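Local coordinates for protein M32 carboxypeptidase (Pyrococcus furiosus, PDB 1KA2) that removes amino acids one after another from the C-terminus of peptides as a cobalt-dependent metallocarboxypeptidase of the M32 family, with broad specificity, at residues Phe304-Leu318 with Phe444-Lys457. Numbering follows the deposited sequence.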
loop_
_atom_site.group_PDB
_atom_site.type_symbol
_atom_site.label_atom_id
_atom_site.label_comp_id
_atom_site.label_asym_id
_atom_site.label_seq_id
_atom_site.Cartn_x
_atom_site.Cartn_y
_atom_site.Cartn_z
ATOM N N PHE A 304 28.325 -2.769 3.147
ATOM C CA PHE A 304 28.974 -3.399 4.286
ATOM C C PHE A 304 28.469 -4.835 4.375
ATOM O O PHE A 304 29.261 -5.781 4.407
ATOM C CB PHE A 304 28.646 -2.671 5.592
ATOM C CG PHE A 304 29.398 -3.216 6.788
ATOM C CD1 PHE A 304 30.697 -2.793 7.061
ATOM C CD2 PHE A 304 28.823 -4.182 7.609
ATOM C CE1 PHE A 304 31.414 -3.324 8.133
ATOM C CE2 PHE A 304 29.535 -4.722 8.691
ATOM C CZ PHE A 304 30.829 -4.292 8.950
ATOM N N TRP A 305 27.147 -5.004 4.404
ATOM C CA TRP A 305 26.578 -6.341 4.500
ATOM C C TRP A 305 26.775 -7.177 3.246
ATOM O O TRP A 305 27.050 -8.382 3.325
ATOM C CB TRP A 305 25.087 -6.268 4.852
ATOM C CG TRP A 305 24.894 -5.809 6.251
ATOM C CD1 TRP A 305 24.927 -4.529 6.700
ATOM C CD2 TRP A 305 24.806 -6.638 7.411
ATOM N NE1 TRP A 305 24.878 -4.505 8.067
ATOM C CE2 TRP A 305 24.804 -5.790 8.531
ATOM C CE3 TRP A 305 24.739 -8.025 7.614
ATOM C CZ2 TRP A 305 24.739 -6.274 9.841
ATOM C CZ3 TRP A 305 24.677 -8.507 8.926
ATOM C CH2 TRP A 305 24.679 -7.629 10.015
ATOM N N GLU A 306 26.643 -6.550 2.086
ATOM C CA GLU A 306 26.797 -7.286 0.835
ATOM C C GLU A 306 28.214 -7.789 0.546
ATOM O O GLU A 306 28.423 -8.987 0.354
ATOM C CB GLU A 306 26.346 -6.430 -0.350
ATOM C CG GLU A 306 26.474 -7.153 -1.682
ATOM C CD GLU A 306 26.437 -6.204 -2.850
ATOM O OE1 GLU A 306 26.360 -4.979 -2.599
ATOM O OE2 GLU A 306 26.490 -6.675 -4.011
ATOM N N ASN A 307 29.178 -6.871 0.505
ATOM C CA ASN A 307 30.564 -7.221 0.173
ATOM C C ASN A 307 31.488 -7.557 1.343
ATOM O O ASN A 307 32.220 -8.542 1.293
ATOM C CB ASN A 307 31.190 -6.097 -0.660
ATOM C CG ASN A 307 30.381 -5.776 -1.911
ATOM O OD1 ASN A 307 29.866 -6.676 -2.581
ATOM N ND2 ASN A 307 30.278 -4.496 -2.236
ATOM N N ILE A 308 31.465 -6.739 2.387
ATOM C CA ILE A 308 32.308 -6.995 3.545
ATOM C C ILE A 308 31.991 -8.349 4.178
ATOM O O ILE A 308 32.892 -9.107 4.520
ATOM C CB ILE A 308 32.130 -5.893 4.611
ATOM C CG1 ILE A 308 32.415 -4.518 3.987
ATOM C CG2 ILE A 308 33.053 -6.152 5.799
ATOM C CD1 ILE A 308 33.835 -4.352 3.439
ATOM N N ILE A 309 30.700 -8.641 4.320
ATOM C CA ILE A 309 30.219 -9.883 4.929
ATOM C C ILE A 309 29.752 -10.934 3.930
ATOM O O ILE A 309 30.187 -12.090 3.979
ATOM C CB ILE A 309 29.050 -9.601 5.900
ATOM C CG1 ILE A 309 29.549 -8.724 7.041
ATOM C CG2 ILE A 309 28.460 -10.903 6.420
ATOM C CD1 ILE A 309 28.539 -8.471 8.150
ATOM N N GLY A 310 28.858 -10.532 3.033
ATOM C CA GLY A 310 28.312 -11.456 2.056
ATOM C C GLY A 310 29.268 -12.157 1.108
ATOM O O GLY A 310 28.968 -13.253 0.650
ATOM N N ARG A 311 30.411 -11.553 0.803
ATOM C CA ARG A 311 31.361 -12.193 -0.105
ATOM C C ARG A 311 32.561 -12.758 0.656
ATOM O O ARG A 311 33.527 -13.227 0.050
ATOM C CB ARG A 311 31.838 -11.208 -1.187
ATOM C CG ARG A 311 30.771 -10.812 -2.190
ATOM C CD ARG A 311 31.356 -9.904 -3.254
ATOM N NE ARG A 311 30.309 -9.166 -3.950
ATOM C CZ ARG A 311 29.589 -9.623 -4.964
ATOM N NH1 ARG A 311 29.789 -10.834 -5.440
ATOM N NH2 ARG A 311 28.649 -8.860 -5.496
ATOM N N SER A 312 32.490 -12.706 1.984
ATOM C CA SER A 312 33.565 -13.222 2.830
ATOM C C SER A 312 33.485 -14.749 2.903
ATOM O O SER A 312 32.402 -15.332 2.780
ATOM C CB SER A 312 33.476 -12.638 4.248
ATOM O OG SER A 312 32.439 -13.251 4.986
ATOM N N LYS A 313 34.627 -15.395 3.110
ATOM C CA LYS A 313 34.678 -16.853 3.188
ATOM C C LYS A 313 33.766 -17.399 4.289
ATOM O O LYS A 313 33.129 -18.441 4.127
ATOM C CB LYS A 313 36.114 -17.286 3.445
ATOM C CG LYS A 313 36.316 -18.774 3.422
ATOM C CD LYS A 313 35.998 -19.292 2.049
ATOM C CE LYS A 313 36.314 -20.761 1.905
ATOM N NZ LYS A 313 36.141 -21.158 0.488
ATOM N N GLU A 314 33.710 -16.679 5.406
ATOM C CA GLU A 314 32.886 -17.075 6.539
ATOM C C GLU A 314 31.390 -17.116 6.215
ATOM O O GLU A 314 30.694 -18.069 6.568
ATOM C CB GLU A 314 33.126 -16.135 7.723
ATOM C CG GLU A 314 34.526 -16.147 8.313
ATOM C CD GLU A 314 35.565 -15.497 7.410
ATOM O OE1 GLU A 314 35.265 -14.452 6.783
ATOM O OE2 GLU A 314 36.686 -16.035 7.352
ATOM N N PHE A 315 30.889 -16.080 5.550
ATOM C CA PHE A 315 29.471 -16.049 5.191
ATOM C C PHE A 315 29.175 -17.242 4.275
ATOM O O PHE A 315 28.118 -17.860 4.352
ATOM C CB PHE A 315 29.111 -14.726 4.482
ATOM C CG PHE A 315 27.640 -14.590 4.171
ATOM C CD1 PHE A 315 26.732 -14.263 5.175
ATOM C CD2 PHE A 315 27.160 -14.868 2.894
ATOM C CE1 PHE A 315 25.363 -14.229 4.918
ATOM C CE2 PHE A 315 25.796 -14.837 2.620
ATOM C CZ PHE A 315 24.889 -14.514 3.642
ATOM N N VAL A 316 30.136 -17.582 3.427
ATOM C CA VAL A 316 29.980 -18.704 2.511
ATOM C C VAL A 316 29.869 -20.035 3.260
ATOM O O VAL A 316 29.057 -20.897 2.894
ATOM C CB VAL A 316 31.156 -18.771 1.497
ATOM C CG1 VAL A 316 31.204 -20.159 0.837
ATOM C CG2 VAL A 316 30.980 -17.655 0.450
ATOM N N GLU A 317 30.704 -20.212 4.284
ATOM C CA GLU A 317 30.683 -21.441 5.085
ATOM C C GLU A 317 29.371 -21.538 5.844
ATOM O O GLU A 317 28.794 -22.609 5.950
ATOM C CB GLU A 317 31.846 -21.473 6.077
ATOM C CG GLU A 317 33.210 -21.612 5.433
ATOM C CD GLU A 317 34.355 -21.450 6.423
ATOM O OE1 GLU A 317 35.528 -21.551 5.992
ATOM O OE2 GLU A 317 34.074 -21.221 7.621
ATOM N N LEU A 318 28.899 -20.405 6.353
ATOM C CA LEU A 318 27.647 -20.336 7.101
ATOM C C LEU A 318 26.412 -20.742 6.303
ATOM O O LEU A 318 25.515 -21.410 6.818
ATOM C CB LEU A 318 27.444 -18.911 7.619
ATOM C CG LEU A 318 26.043 -18.618 8.174
ATOM C CD1 LEU A 318 25.779 -19.514 9.392
ATOM C CD2 LEU A 318 25.936 -17.130 8.531
ATOM N N PHE A 444 35.556 -10.569 14.495
ATOM C CA PHE A 444 34.526 -10.247 13.513
ATOM C C PHE A 444 34.201 -11.469 12.658
ATOM O O PHE A 444 33.057 -11.919 12.621
ATOM C CB PHE A 444 35.020 -9.095 12.620
ATOM C CG PHE A 444 34.016 -8.636 11.596
ATOM C CD1 PHE A 444 33.028 -7.709 11.932
ATOM C CD2 PHE A 444 34.052 -9.138 10.295
ATOM C CE1 PHE A 444 32.085 -7.285 10.981
ATOM C CE2 PHE A 444 33.121 -8.725 9.332
ATOM C CZ PHE A 444 32.133 -7.796 9.675
ATOM N N GLU A 445 35.222 -12.007 11.992
ATOM C CA GLU A 445 35.094 -13.176 11.109
ATOM C C GLU A 445 34.472 -14.380 11.800
ATOM O O GLU A 445 33.569 -15.023 11.263
ATOM C CB GLU A 445 36.469 -13.590 10.577
ATOM C CG GLU A 445 37.488 -12.460 10.547
ATOM C CD GLU A 445 37.236 -11.486 9.428
ATOM O OE1 GLU A 445 37.829 -10.387 9.445
ATOM O OE2 GLU A 445 36.449 -11.829 8.522
ATOM N N GLU A 446 34.979 -14.691 12.987
ATOM C CA GLU A 446 34.489 -15.819 13.752
ATOM C C GLU A 446 32.999 -15.662 14.063
ATOM O O GLU A 446 32.243 -16.628 13.997
ATOM C CB GLU A 446 35.311 -15.955 15.036
ATOM C CG GLU A 446 34.875 -17.085 15.952
ATOM C CD GLU A 446 35.778 -17.226 17.165
ATOM O OE1 GLU A 446 35.365 -17.893 18.139
ATOM O OE2 GLU A 446 36.903 -16.676 17.139
ATOM N N LYS A 447 32.568 -14.447 14.392
ATOM C CA LYS A 447 31.155 -14.219 14.677
ATOM C C LYS A 447 30.280 -14.405 13.426
ATOM O O LYS A 447 29.168 -14.926 13.520
ATOM C CB LYS A 447 30.936 -12.826 15.271
ATOM C CG LYS A 447 31.468 -12.676 16.697
ATOM C CD LYS A 447 31.017 -11.371 17.346
ATOM C CE LYS A 447 31.673 -11.163 18.706
ATOM N NZ LYS A 447 31.432 -12.302 19.632
ATOM N N VAL A 448 30.776 -13.993 12.261
ATOM C CA VAL A 448 30.005 -14.159 11.028
ATOM C C VAL A 448 29.778 -15.644 10.734
ATOM O O VAL A 448 28.653 -16.073 10.457
ATOM C CB VAL A 448 30.720 -13.516 9.817
ATOM C CG1 VAL A 448 30.080 -13.990 8.495
ATOM C CG2 VAL A 448 30.629 -12.008 9.924
ATOM N N ALA A 449 30.854 -16.419 10.802
ATOM C CA ALA A 449 30.793 -17.849 10.537
ATOM C C ALA A 449 29.840 -18.571 11.474
ATOM O O ALA A 449 29.329 -19.635 11.132
ATOM C CB ALA A 449 32.187 -18.465 10.641
ATOM N N LYS A 450 29.592 -17.999 12.648
ATOM C CA LYS A 450 28.692 -18.636 13.604
ATOM C C LYS A 450 27.299 -18.012 13.675
ATOM O O LYS A 450 26.454 -18.450 14.454
ATOM C CB LYS A 450 29.338 -18.647 14.990
ATOM C CG LYS A 450 30.531 -19.578 15.082
ATOM C CD LYS A 450 31.204 -19.481 16.435
ATOM C CE LYS A 450 32.421 -20.387 16.518
ATOM N NZ LYS A 450 33.165 -20.152 17.788
ATOM N N ALA A 451 27.068 -16.996 12.847
ATOM C CA ALA A 451 25.787 -16.303 12.785
ATOM C C ALA A 451 25.518 -15.427 14.007
ATOM O O ALA A 451 24.364 -15.171 14.359
ATOM C CB ALA A 451 24.645 -17.311 12.589
ATOM N N GLU A 452 26.583 -14.968 14.651
ATOM C CA GLU A 452 26.443 -14.092 15.810
ATOM C C GLU A 452 26.563 -12.643 15.339
ATOM O O GLU A 452 27.619 -12.011 15.479
ATOM C CB GLU A 452 27.531 -14.404 16.832
ATOM C CG GLU A 452 27.405 -15.788 17.445
ATOM C CD GLU A 452 28.599 -16.149 18.305
ATOM O OE1 GLU A 452 29.002 -15.324 19.157
ATOM O OE2 GLU A 452 29.135 -17.262 18.128
ATOM N N PHE A 453 25.472 -12.118 14.788
ATOM C CA PHE A 453 25.466 -10.756 14.269
ATOM C C PHE A 453 25.015 -9.643 15.205
ATOM O O PHE A 453 25.180 -8.468 14.883
ATOM C CB PHE A 453 24.619 -10.689 13.006
ATOM C CG PHE A 453 25.073 -11.621 11.931
ATOM C CD1 PHE A 453 24.484 -12.874 11.783
ATOM C CD2 PHE A 453 26.084 -11.243 11.056
ATOM C CE1 PHE A 453 24.890 -13.732 10.775
ATOM C CE2 PHE A 453 26.497 -12.097 10.047
ATOM C CZ PHE A 453 25.898 -13.344 9.904
ATOM N N ASP A 454 24.450 -9.989 16.354
ATOM C CA ASP A 454 23.995 -8.949 17.262
ATOM C C ASP A 454 25.058 -7.911 17.610
ATOM O O ASP A 454 24.802 -6.714 17.524
ATOM C CB ASP A 454 23.410 -9.567 18.535
ATOM C CG ASP A 454 22.081 -10.255 18.285
ATOM O OD1 ASP A 454 21.462 -9.994 17.230
ATOM O OD2 ASP A 454 21.645 -11.048 19.142
ATOM N N PRO A 455 26.267 -8.346 18.011
ATOM C CA PRO A 455 27.274 -7.327 18.339
ATOM C C PRO A 455 27.631 -6.418 17.160
ATOM O O PRO A 455 27.924 -5.232 17.341
ATOM C CB PRO A 455 28.465 -8.153 18.850
ATOM C CG PRO A 455 28.259 -9.515 18.231
ATOM C CD PRO A 455 26.763 -9.699 18.316
ATOM N N ILE A 456 27.598 -6.979 15.955
ATOM C CA ILE A 456 27.903 -6.220 14.746
ATOM C C ILE A 456 26.764 -5.272 14.409
ATOM O O ILE A 456 26.992 -4.163 13.928
ATOM C CB ILE A 456 28.148 -7.161 13.556
ATOM C CG1 ILE A 456 29.461 -7.913 13.780
ATOM C CG2 ILE A 456 28.155 -6.363 12.235
ATOM C CD1 ILE A 456 29.730 -8.990 12.768
ATOM N N LYS A 457 25.537 -5.721 14.653
ATOM C CA LYS A 457 24.369 -4.896 14.395
ATOM C C LYS A 457 24.356 -3.743 15.393
ATOM O O LYS A 457 24.042 -2.606 15.041
ATOM C CB LYS A 457 23.083 -5.730 14.528
ATOM C CG LYS A 457 22.887 -6.748 13.403
ATOM C CD LYS A 457 21.951 -7.877 13.809
ATOM C CE LYS A 457 20.544 -7.383 14.093
ATOM N NZ LYS A 457 19.642 -8.493 14.519
#
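Glu314 CA comes within 4.6 Å of Ala449 CA where helix 313-318 runs beside helix 444-450, nearly parallel at 19° with axes 7.8 Å apart, while 304-309 crosses steeply, farther off. This is helix packing in the mostly helical M32 fold: 304-309 belongs to the helix that carries the metal ligand Glu299, and 313-318 opens the next. No hydrogen bond joins the segments.

Val448 points toward 304-318 near its turn at Ser312, the N-cap of 313-318; its CG1, anti to the backbone N (chi1 166°), reaches Glu314 CB at 3.8 Å and makes van der Waals contact with Phe315 N and Ile309 CG2. Phe444 and Phe304 extend to meet each other, CZ to CZ at 3.8 Å, with Ile309 CG1 against Phe444 CZ. Trp305, whose indole also packs on Val268 of the HEXXH helix, meets Phe453 obliquely, with Lys457 CG beside its CH2.

Glu314 lays its CG over Glu445 O at 3.3 Å, and the bend at chi2 (71°) puts its OE1 3.4 Å from Glu445 OE2, two acceptors of like charge, which the Lys438 salt bridge to Glu445 OE1 probably offsets. An alanine at Glu314 would keep the CB contacts but would probably uncover Glu445 O and the flank of Ala449. Past the Schellman motif at Ala451 comes Phe453; Leu318 CD2 sits at the edge of its ring, 4.0 Å from CZ.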